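Local coordinates for putative uncharacterized protein (Streptococcus pneumoniae, PDB 3NZ3) that binds mucin as one domain of the cell-wall-attached surface protein Spr1345, and so probably helps the bacterium adhere to host mucus, at residues A[16-21]-A[60-65]; A[22-27]-A[101-106]; A[45-50]-A[92-97]; A[76-81]-A[105-110]. All coordinates share one frame; numbering follows the deposited sequence.

Contact 1. Residues A[16-21]-A[60-65]; sequences STETKT and VTYGEW
Thr19 and Trp65 mark the closest backbone approach, with their CA atoms still 8.7 Å apart, because strand 14-30 and strand 60-62 are separated by strand 39-53 in the four-stranded mixed sheet of this Ig-like, all-beta domain. The gap is bridged by side chains above the middle strand. Trp65, three residues after Tyr62, points its indole at 16-21, whose Glu18 and Lys20 point back while Thr19 faces away. Lys20 places CG between its own backbone N and carbonyl carbon (chi1 66°) and then runs fully extended across one indole face. Its CG meets Trp65 CZ3 at 3.7 Å, and its CE stands 4.1 Å from the centroid of the six-membered ring, a CH-pi contact. The Lys20 ammonium continues over the same face as a cation-pi partner, NZ lying 5.0 Å from that centroid, while it also hydrogen-bonds the carbonyl oxygen of Ser96. Thr19 CA comes to the ring edge near its plane. The Glu18 carboxylate is tilted 62° from the indole, with CD 3.8 Å from Trp65 CH2. Arg49 ties this group together: its guanidinium forms a salt bridge with Glu18 and a cation-pi contact with Tyr62. Beside that bridge, Glu18 OE1 also approaches Tyr62 CE1 at 3.7 Å.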
# COMPACT_ATOMS: atom_id res chain seq x y z
N SER A 16 -22.35 -8.99 -11.48
CA SER A 16 -22.00 -8.25 -10.28
C SER A 16 -20.51 -7.99 -10.33
O SER A 16 -19.82 -8.46 -11.25
CB SER A 16 -22.38 -9.04 -9.01
OG SER A 16 -21.75 -10.31 -8.98
N THR A 17 -20.01 -7.25 -9.35
CA THR A 17 -18.61 -6.88 -9.29
C THR A 17 -18.03 -7.30 -7.95
O THR A 17 -18.66 -7.10 -6.90
CB THR A 17 -18.44 -5.36 -9.48
OG1 THR A 17 -19.17 -4.95 -10.64
CG2 THR A 17 -16.98 -4.97 -9.63
N GLU A 18 -16.85 -7.91 -7.99
CA GLU A 18 -16.09 -8.19 -6.78
C GLU A 18 -14.97 -7.16 -6.66
O GLU A 18 -14.31 -6.83 -7.65
CB GLU A 18 -15.50 -9.60 -6.79
CG GLU A 18 -14.84 -10.02 -5.47
CD GLU A 18 -14.21 -11.41 -5.51
OE1 GLU A 18 -14.36 -12.12 -6.53
OE2 GLU A 18 -13.57 -11.79 -4.49
N THR A 19 -14.77 -6.64 -5.45
CA THR A 19 -13.65 -5.73 -5.19
C THR A 19 -12.88 -6.15 -3.96
O THR A 19 -13.44 -6.74 -3.03
CB THR A 19 -14.11 -4.27 -4.99
OG1 THR A 19 -15.02 -4.20 -3.88
CG2 THR A 19 -14.79 -3.72 -6.25
N LYS A 20 -11.59 -5.85 -3.96
CA LYS A 20 -10.76 -6.05 -2.78
C LYS A 20 -9.72 -4.94 -2.69
O LYS A 20 -9.31 -4.38 -3.71
CB LYS A 20 -10.10 -7.43 -2.79
CG LYS A 20 -9.09 -7.68 -3.88
CD LYS A 20 -8.47 -9.06 -3.66
CE LYS A 20 -7.43 -9.37 -4.69
NZ LYS A 20 -6.80 -10.70 -4.40
N THR A 21 -9.30 -4.63 -1.47
CA THR A 21 -8.36 -3.54 -1.22
C THR A 21 -7.04 -4.12 -0.72
O THR A 21 -7.01 -4.97 0.17
CB THR A 21 -8.94 -2.51 -0.23
OG1 THR A 21 -10.20 -2.04 -0.72
CG2 THR A 21 -7.99 -1.30 -0.07
N VAL A 60 -20.58 -19.97 -12.76
CA VAL A 60 -20.03 -18.65 -12.46
C VAL A 60 -18.72 -18.44 -13.22
O VAL A 60 -17.82 -19.28 -13.14
CB VAL A 60 -19.80 -18.46 -10.93
CG1 VAL A 60 -19.09 -17.13 -10.64
CG2 VAL A 60 -21.10 -18.53 -10.17
N THR A 61 -18.63 -17.34 -13.96
CA THR A 61 -17.38 -16.98 -14.63
C THR A 61 -16.88 -15.62 -14.14
O THR A 61 -17.67 -14.71 -13.90
CB THR A 61 -17.47 -17.01 -16.18
OG1 THR A 61 -18.36 -15.98 -16.64
CG2 THR A 61 -17.97 -18.37 -16.68
N TYR A 62 -15.56 -15.51 -13.97
CA TYR A 62 -14.93 -14.28 -13.49
C TYR A 62 -14.04 -13.65 -14.55
O TYR A 62 -13.31 -14.34 -15.26
CB TYR A 62 -14.07 -14.58 -12.26
CG TYR A 62 -14.84 -14.90 -11.01
CD1 TYR A 62 -15.43 -13.89 -10.25
CD2 TYR A 62 -14.98 -16.22 -10.58
CE1 TYR A 62 -16.14 -14.18 -9.10
CE2 TYR A 62 -15.70 -16.52 -9.41
CZ TYR A 62 -16.27 -15.49 -8.69
OH TYR A 62 -16.98 -15.77 -7.53
N GLY A 63 -14.09 -12.32 -14.63
CA GLY A 63 -13.19 -11.59 -15.50
C GLY A 63 -11.85 -11.38 -14.82
O GLY A 63 -11.65 -11.77 -13.67
N GLU A 64 -10.93 -10.75 -15.54
CA GLU A 64 -9.63 -10.40 -14.97
C GLU A 64 -9.78 -9.26 -13.97
O GLU A 64 -10.69 -8.44 -14.09
CB GLU A 64 -8.66 -9.98 -16.09
CG GLU A 64 -8.31 -11.09 -17.08
CD GLU A 64 -7.69 -12.29 -16.40
OE1 GLU A 64 -6.75 -12.13 -15.60
OE2 GLU A 64 -8.16 -13.42 -16.65
N TRP A 65 -8.89 -9.21 -12.98
CA TRP A 65 -8.83 -8.10 -12.03
C TRP A 65 -8.16 -6.88 -12.65
O TRP A 65 -7.28 -7.02 -13.51
CB TRP A 65 -8.02 -8.49 -10.80
CG TRP A 65 -8.63 -9.49 -9.87
CD1 TRP A 65 -8.42 -10.85 -9.87
CD2 TRP A 65 -9.49 -9.21 -8.76
NE1 TRP A 65 -9.12 -11.42 -8.84
CE2 TRP A 65 -9.78 -10.44 -8.15
CE3 TRP A 65 -10.05 -8.03 -8.24
CZ2 TRP A 65 -10.63 -10.54 -7.03
CZ3 TRP A 65 -10.88 -8.12 -7.13
CH2 TRP A 65 -11.17 -9.37 -6.54

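Contact 2. Residues A[22-27]-A[101-106]; sequences ITRIIH and KEITVR. With SO4 (sulfate ion), chain C.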
# COMPACT_ATOMS: atom_id res chain seq x y z
N ILE A 22 -5.96 -3.65 -1.33
CA ILE A 22 -4.60 -4.01 -0.95
C ILE A 22 -3.89 -2.72 -0.57
O ILE A 22 -3.91 -1.75 -1.33
CB ILE A 22 -3.85 -4.73 -2.10
CG1 ILE A 22 -4.69 -5.92 -2.61
CG2 ILE A 22 -2.48 -5.22 -1.64
CD1 ILE A 22 -4.30 -6.42 -3.97
N THR A 23 -3.28 -2.71 0.62
CA THR A 23 -2.80 -1.46 1.22
C THR A 23 -1.32 -1.51 1.61
O THR A 23 -0.83 -2.51 2.15
CB THR A 23 -3.66 -1.09 2.46
OG1 THR A 23 -5.05 -1.13 2.12
CG2 THR A 23 -3.32 0.31 2.97
N ARG A 24 -0.61 -0.43 1.31
CA ARG A 24 0.73 -0.22 1.83
C ARG A 24 0.72 0.89 2.88
O ARG A 24 0.21 1.99 2.64
CB ARG A 24 1.74 0.11 0.73
CG ARG A 24 3.16 0.33 1.26
CD ARG A 24 4.19 0.37 0.14
NE ARG A 24 4.14 1.61 -0.63
CZ ARG A 24 4.92 1.90 -1.66
NH1 ARG A 24 5.84 1.02 -2.07
NH2 ARG A 24 4.79 3.06 -2.29
N ILE A 25 1.29 0.59 4.03
CA ILE A 25 1.47 1.59 5.07
C ILE A 25 2.95 1.90 5.26
O ILE A 25 3.79 0.98 5.35
CB ILE A 25 0.84 1.15 6.41
CG1 ILE A 25 -0.66 0.90 6.22
CG2 ILE A 25 1.07 2.22 7.50
CD1 ILE A 25 -1.35 0.20 7.40
N ILE A 26 3.28 3.18 5.30
CA ILE A 26 4.63 3.60 5.60
C ILE A 26 4.64 4.24 6.99
O ILE A 26 3.85 5.14 7.27
CB ILE A 26 5.19 4.59 4.54
CG1 ILE A 26 4.91 4.05 3.13
CG2 ILE A 26 6.70 4.82 4.76
CD1 ILE A 26 5.12 5.07 2.02
N HIS A 27 5.51 3.72 7.85
CA HIS A 27 5.73 4.28 9.19
C HIS A 27 7.04 5.06 9.20
O HIS A 27 7.98 4.72 8.47
CB HIS A 27 5.82 3.19 10.25
CG HIS A 27 4.64 2.27 10.30
ND1 HIS A 27 3.41 2.66 10.77
CD2 HIS A 27 4.52 0.96 9.97
CE1 HIS A 27 2.57 1.63 10.71
NE2 HIS A 27 3.23 0.59 10.23
N LYS A 101 1.48 -4.36 2.48
CA LYS A 101 2.87 -4.10 2.84
C LYS A 101 2.97 -3.03 3.92
O LYS A 101 2.11 -2.14 4.01
CB LYS A 101 3.70 -3.67 1.61
CG LYS A 101 3.88 -4.74 0.54
CD LYS A 101 4.99 -5.73 0.88
CE LYS A 101 5.25 -6.69 -0.27
NZ LYS A 101 5.64 -6.01 -1.55
N GLU A 102 4.00 -3.15 4.74
CA GLU A 102 4.36 -2.13 5.72
C GLU A 102 5.83 -1.82 5.54
O GLU A 102 6.66 -2.73 5.43
CB GLU A 102 4.06 -2.60 7.14
CG GLU A 102 2.59 -2.58 7.50
CD GLU A 102 2.31 -3.12 8.90
OE1 GLU A 102 3.16 -2.93 9.80
OE2 GLU A 102 1.24 -3.73 9.09
N ILE A 103 6.15 -0.54 5.46
CA ILE A 103 7.53 -0.08 5.34
C ILE A 103 7.81 0.88 6.49
O ILE A 103 6.98 1.73 6.81
CB ILE A 103 7.78 0.59 3.96
CG1 ILE A 103 7.59 -0.44 2.83
CG2 ILE A 103 9.17 1.22 3.88
CD1 ILE A 103 7.66 0.13 1.43
N THR A 104 8.97 0.72 7.12
CA THR A 104 9.38 1.62 8.20
C THR A 104 10.60 2.41 7.77
O THR A 104 11.65 1.84 7.43
CB THR A 104 9.65 0.85 9.51
OG1 THR A 104 8.44 0.20 9.95
CG2 THR A 104 10.13 1.79 10.61
N VAL A 105 10.45 3.72 7.74
CA VAL A 105 11.54 4.64 7.48
C VAL A 105 12.08 5.08 8.84
O VAL A 105 11.31 5.47 9.72
CB VAL A 105 11.04 5.87 6.67
CG1 VAL A 105 12.16 6.88 6.44
CG2 VAL A 105 10.45 5.42 5.32
N ARG A 106 13.40 4.99 9.01
CA ARG A 106 14.03 5.27 10.31
C ARG A 106 14.91 6.51 10.31
O ARG A 106 15.78 6.67 9.44
CB ARG A 106 14.81 4.05 10.80
CG ARG A 106 13.93 2.92 11.28
CD ARG A 106 14.70 1.66 11.62
NE ARG A 106 13.80 0.62 12.12
CZ ARG A 106 13.19 -0.29 11.36
NH1 ARG A 106 13.38 -0.30 10.04
NH2 ARG A 106 12.38 -1.18 11.91
S SO4 C . 4.53 -9.09 -3.40
O1 SO4 C . 3.19 -9.19 -2.83
O2 SO4 C . 4.72 -7.75 -3.95
O3 SO4 C . 5.52 -9.34 -2.36
O4 SO4 C . 4.70 -10.06 -4.47
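Arg24 pairs with Lys101 across two parallel strands, and its side chain leans over the neighbour atom by atom. CB lies 4.0 Å from Lys101 O, CG packs on Lys101 CB, and CD reaches Ile103 CD1 at 3.7 Å. A bend at chi3 (74°) then turns the guanidinium, letting NE bond Gln43 OE1 and NH1 bond Glu90 O, with Ile103 CD1 beside NH1. Arg24 is buried, and these neutral acceptors take up N-H groups of its guanidinium. Further along the same face, Ile26 CG2 touches Val105 CG2 at 3.8 Å. On the reverse face the His27 ring has Glu102 OE1 at its edge, in plane, 3.5 Å from NE2, while ND1 is held by Asp40. Five backbone bonds zip the strands, the shortest from His27 N to Ile103 O (2.7 Å). At the solvent side Lys101 NZ donates to O2 of a sulfate (3.1 Å), probably from the crystallisation liquor, which Ser99 N also binds. First and last strands of the domain thus lie side by side and parallel in a mixed sheet, consistent with the ubiquitin-like clan to which the Muc B2-like family belongs.

Contact 3. Residues A[45-50]-A[92-97]; sequences VTLSRT and QEVTSD
Leu47 sets its CD1 methyl over one face of the flat Thr95-Ser96 peptide group, 3.4 Å from Thr95 C and equally far from Ser96 N. The methyl therefore rests on the middle of the amide, above its plane and not at its rim. With CG anti to the carbonyl carbon (chi1 -53°) and CD1 extended beyond it, the Leu47 side chain projects from its strand straight to that peptide. A second flat group, the Gln92 amide, bonds within 92-97 itself: NE2 donates to Glu93 O at 3.0 Å, almost straight at 173° and with the acceptor in the amide plane, while OE1 takes a weak bond from Lys101 NZ. The segments also meet through hydrocarbon. Val45 CG1 and Val94 CG1 are 4.0 Å apart, each anti to its backbone nitrogen, and the two side chains overlap flank to flank, running opposite ways. This is sheet-on-sheet packing: strand 39-53 of the four-stranded sheet faces strand 88-94 of the two-stranded antiparallel sheet in this Ig-like, all-beta domain. Trp70, from the other strand of the smaller sheet, touches both Val45 and Val94, and Leu47 also borders Ile22 and Trp65. Past Val94 the chain leaves its strand and turns. Ser96 CB comes within 4.4 Å of Leu47 CD1, and an ST turn secures the bend, Asp97 N donating to Thr95 OG1 at 3.3 Å.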
# COMPACT_ATOMS: atom_id res chain seq x y z
N VAL A 45 -5.33 0.48 -2.38
CA VAL A 45 -5.67 0.30 -3.79
C VAL A 45 -6.80 -0.72 -3.89
O VAL A 45 -6.69 -1.83 -3.36
CB VAL A 45 -4.43 -0.10 -4.62
CG1 VAL A 45 -4.83 -0.63 -6.00
CG2 VAL A 45 -3.48 1.11 -4.77
N THR A 46 -7.88 -0.33 -4.55
CA THR A 46 -9.07 -1.17 -4.65
C THR A 46 -9.23 -1.71 -6.07
O THR A 46 -9.56 -0.97 -7.00
CB THR A 46 -10.33 -0.42 -4.15
OG1 THR A 46 -10.15 -0.08 -2.78
CG2 THR A 46 -11.60 -1.28 -4.28
N LEU A 47 -8.98 -3.01 -6.21
CA LEU A 47 -9.08 -3.69 -7.50
C LEU A 47 -10.47 -4.31 -7.66
O LEU A 47 -11.17 -4.52 -6.67
CB LEU A 47 -8.01 -4.77 -7.62
CG LEU A 47 -6.57 -4.30 -7.35
CD1 LEU A 47 -5.62 -5.45 -7.52
CD2 LEU A 47 -6.18 -3.15 -8.28
N SER A 48 -10.85 -4.59 -8.90
CA SER A 48 -12.17 -5.14 -9.18
C SER A 48 -12.15 -6.16 -10.31
O SER A 48 -11.26 -6.15 -11.16
CB SER A 48 -13.17 -4.04 -9.53
OG SER A 48 -12.96 -3.58 -10.86
N ARG A 49 -13.14 -7.04 -10.30
CA ARG A 49 -13.38 -7.94 -11.43
C ARG A 49 -14.87 -8.21 -11.57
O ARG A 49 -15.62 -8.11 -10.59
CB ARG A 49 -12.59 -9.25 -11.27
CG ARG A 49 -13.07 -10.14 -10.12
CD ARG A 49 -12.41 -11.51 -10.16
NE ARG A 49 -12.76 -12.31 -8.98
CZ ARG A 49 -12.36 -13.56 -8.76
NH1 ARG A 49 -11.59 -14.18 -9.64
NH2 ARG A 49 -12.74 -14.19 -7.66
N THR A 50 -15.31 -8.51 -12.80
CA THR A 50 -16.71 -8.81 -13.05
C THR A 50 -17.00 -10.27 -12.71
O THR A 50 -16.14 -11.14 -12.90
CB THR A 50 -17.12 -8.48 -14.50
OG1 THR A 50 -16.66 -7.17 -14.83
CG2 THR A 50 -18.63 -8.49 -14.66
N GLN A 92 5.05 1.20 -6.54
CA GLN A 92 4.99 -0.24 -6.77
C GLN A 92 3.68 -0.64 -7.44
O GLN A 92 2.61 -0.21 -7.01
CB GLN A 92 5.15 -1.01 -5.45
CG GLN A 92 5.36 -2.53 -5.63
CD GLN A 92 4.83 -3.35 -4.46
OE1 GLN A 92 5.41 -3.36 -3.38
NE2 GLN A 92 3.73 -4.06 -4.69
N GLU A 93 3.77 -1.47 -8.48
CA GLU A 93 2.58 -2.04 -9.13
C GLU A 93 1.82 -2.93 -8.15
O GLU A 93 2.43 -3.69 -7.39
CB GLU A 93 2.95 -2.85 -10.38
CG GLU A 93 1.74 -3.23 -11.25
CD GLU A 93 2.02 -4.33 -12.28
OE1 GLU A 93 2.99 -5.10 -12.10
OE2 GLU A 93 1.24 -4.43 -13.25
N VAL A 94 0.50 -2.81 -8.17
CA VAL A 94 -0.38 -3.60 -7.32
C VAL A 94 -1.27 -4.44 -8.23
O VAL A 94 -1.94 -3.92 -9.13
CB VAL A 94 -1.24 -2.70 -6.38
CG1 VAL A 94 -2.12 -3.54 -5.46
CG2 VAL A 94 -0.35 -1.79 -5.52
N THR A 95 -1.25 -5.75 -8.02
CA THR A 95 -2.11 -6.67 -8.77
C THR A 95 -2.91 -7.47 -7.76
O THR A 95 -2.67 -7.37 -6.56
CB THR A 95 -1.31 -7.64 -9.66
OG1 THR A 95 -0.63 -8.60 -8.84
CG2 THR A 95 -0.31 -6.90 -10.55
N SER A 96 -3.85 -8.28 -8.23
CA SER A 96 -4.68 -9.09 -7.33
C SER A 96 -3.87 -10.10 -6.52
O SER A 96 -4.35 -10.61 -5.51
CB SER A 96 -5.79 -9.80 -8.10
OG SER A 96 -5.26 -10.66 -9.10
N ASP A 97 -2.64 -10.38 -6.95
CA ASP A 97 -1.76 -11.30 -6.24
C ASP A 97 -0.91 -10.61 -5.16
O ASP A 97 -0.30 -11.28 -4.33
CB ASP A 97 -0.86 -12.05 -7.23
CG ASP A 97 -1.65 -12.93 -8.19
OD1 ASP A 97 -2.56 -13.66 -7.74
OD2 ASP A 97 -1.36 -12.87 -9.41

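Contact 4. Residues A[76-81]-A[105-110]; sequences GKIDKY and VRYDRL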
# COMPACT_ATOMS: atom_id res chain seq x y z
N GLY A 76 10.28 13.06 4.15
CA GLY A 76 10.67 14.45 4.42
C GLY A 76 11.76 14.56 5.47
O GLY A 76 11.99 13.63 6.24
N LYS A 77 12.45 15.70 5.49
CA LYS A 77 13.44 15.99 6.53
C LYS A 77 12.70 16.36 7.81
O LYS A 77 11.63 16.97 7.76
CB LYS A 77 14.37 17.15 6.13
CG LYS A 77 15.01 17.04 4.75
CD LYS A 77 16.12 16.01 4.70
CE LYS A 77 16.94 16.15 3.42
NZ LYS A 77 16.09 16.07 2.19
N ILE A 78 13.27 15.98 8.94
CA ILE A 78 12.72 16.34 10.25
C ILE A 78 13.80 17.03 11.07
O ILE A 78 14.93 16.53 11.18
CB ILE A 78 12.18 15.12 11.01
CG1 ILE A 78 11.21 14.32 10.13
CG2 ILE A 78 11.49 15.54 12.32
CD1 ILE A 78 10.81 12.99 10.72
N ASP A 79 13.46 18.18 11.65
CA ASP A 79 14.40 18.92 12.49
C ASP A 79 14.84 18.05 13.67
O ASP A 79 14.04 17.29 14.22
CB ASP A 79 13.76 20.23 12.98
CG ASP A 79 14.79 21.32 13.21
OD1 ASP A 79 15.47 21.30 14.26
OD2 ASP A 79 14.91 22.21 12.34
N LYS A 80 16.12 18.17 14.02
CA LYS A 80 16.76 17.41 15.12
C LYS A 80 17.26 16.03 14.68
O LYS A 80 17.90 15.32 15.46
CB LYS A 80 15.87 17.31 16.38
CG LYS A 80 15.29 18.65 16.88
CD LYS A 80 16.27 19.46 17.70
CE LYS A 80 15.62 20.76 18.16
NZ LYS A 80 16.65 21.71 18.69
N TYR A 81 16.96 15.66 13.44
CA TYR A 81 17.30 14.34 12.92
C TYR A 81 18.23 14.39 11.71
O TYR A 81 18.18 15.33 10.91
CB TYR A 81 16.02 13.57 12.54
CG TYR A 81 15.28 12.99 13.73
CD1 TYR A 81 14.21 13.67 14.32
CD2 TYR A 81 15.65 11.76 14.26
CE1 TYR A 81 13.53 13.12 15.41
CE2 TYR A 81 14.98 11.21 15.34
CZ TYR A 81 13.93 11.89 15.91
OH TYR A 81 13.28 11.34 16.98
N VAL A 105 10.45 3.72 7.74
CA VAL A 105 11.54 4.64 7.48
C VAL A 105 12.08 5.08 8.84
O VAL A 105 11.31 5.47 9.72
CB VAL A 105 11.04 5.87 6.67
CG1 VAL A 105 12.16 6.88 6.44
CG2 VAL A 105 10.45 5.42 5.32
N ARG A 106 13.40 4.99 9.01
CA ARG A 106 14.03 5.27 10.31
C ARG A 106 14.91 6.51 10.31
O ARG A 106 15.78 6.67 9.44
CB ARG A 106 14.81 4.05 10.80
CG ARG A 106 13.93 2.92 11.28
CD ARG A 106 14.70 1.66 11.62
NE ARG A 106 13.80 0.62 12.12
CZ ARG A 106 13.19 -0.29 11.36
NH1 ARG A 106 13.38 -0.30 10.04
NH2 ARG A 106 12.38 -1.18 11.91
N TYR A 107 14.67 7.38 11.29
CA TYR A 107 15.45 8.60 11.49
C TYR A 107 16.29 8.47 12.75
O TYR A 107 15.80 8.05 13.81
CB TYR A 107 14.54 9.82 11.63
CG TYR A 107 13.70 10.17 10.42
CD1 TYR A 107 12.57 9.43 10.09
CD2 TYR A 107 14.02 11.28 9.62
CE1 TYR A 107 11.78 9.76 8.98
CE2 TYR A 107 13.24 11.62 8.52
CZ TYR A 107 12.12 10.85 8.21
OH TYR A 107 11.34 11.18 7.12
N ASP A 108 17.55 8.85 12.64
CA ASP A 108 18.43 8.86 13.80
C ASP A 108 18.71 10.31 14.17
O ASP A 108 18.96 11.13 13.29
CB ASP A 108 19.72 8.10 13.47
CG ASP A 108 20.39 7.51 14.71
OD1 ASP A 108 19.79 7.53 15.81
OD2 ASP A 108 21.52 7.02 14.57
N ARG A 109 18.65 10.62 15.46
CA ARG A 109 18.91 11.98 15.93
C ARG A 109 20.32 12.44 15.55
O ARG A 109 21.23 11.62 15.40
CB ARG A 109 18.69 12.10 17.44
CG ARG A 109 19.56 11.20 18.30
CD ARG A 109 19.32 11.45 19.79
NE ARG A 109 20.49 11.06 20.58
CZ ARG A 109 20.64 11.29 21.89
NH1 ARG A 109 19.69 11.90 22.58
NH2 ARG A 109 21.74 10.89 22.50
N LEU A 110 20.49 13.75 15.39
CA LEU A 110 21.78 14.34 15.05
C LEU A 110 22.88 13.91 16.03
O LEU A 110 22.61 13.66 17.21
CB LEU A 110 21.68 15.87 15.00
CG LEU A 110 20.90 16.49 13.84
CD1 LEU A 110 20.77 18.00 14.03
CD2 LEU A 110 21.54 16.17 12.49
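Tyr107, the last residue of strand 101-107, is gripped by the loop 76-81 in a surface contact of loop on strand end, far along the elongated Ig-like domain, the contact's centre about 23 Å from that of the chain. The loop folds through a type II beta turn from Ile78 to Tyr81, with Lys80 at the third position taking a positive phi (85°); this reversal turns Ile78 toward the strand end and brings the CD2 side of the Tyr81 ring against it. Tyr107 is held at its rim and on a face. Its OH donates to Gly76 O at 2.7 Å, the oxygen lying in the ring plane and the hydroxyl in the carbonyl plane, which pins the far end of the side chain. Over the centre of one ring face sits Ile78 CD1, 3.5 Å from the centroid, a CH-pi contact that limits turning of the ring, made by a side chain crossing that of Tyr107 at about a right angle. Val37 packs against Ile78, Tyr81 and Tyr107 alike. The Tyr81 ring lies against Tyr107 CB and the backbone that follows the strand: CD2 is 3.5 Å from Tyr107 CB and 3.4 Å from Asp108 C, which approaches the ring edge. Its hydroxyl is bound by Asp30, so the ring is fastened at its far end as well. Beyond it, Tyr81 and Arg109 form a single backbone bridge, and Leu110 closes the contact, its N donating to Lys80 O at 3.0 Å and 168° while its CD2 lies 3.8 Å from Tyr81 O.

How the contacts relate
Strand 14-30 links contacts 1 and 2, whose segments follow one another along it with centres about 26 Å apart. Contact 3 sits beside contact 1 (centres about 10 Å apart). There Trp65 CD1 packs on Ser96 OG at 3.3 Å, and Thr21 OG1 meets Thr46 OG1 at 2.8 Å. Contact 3 also joins contact 2, where Ile22 N lies 2.8 Å from Val45 O and Ile22 CD1 is 3.9 Å from Leu47 CD1. Contact 4 continues strand 101-107 out of contact 2, sharing Val105 and Arg106, with centres about 17 Å apart. Contacts 1 and 4 occupy opposite ends of the long domain, their centres about 43 Å apart. The sulfate belongs to contact 2, at Lys101.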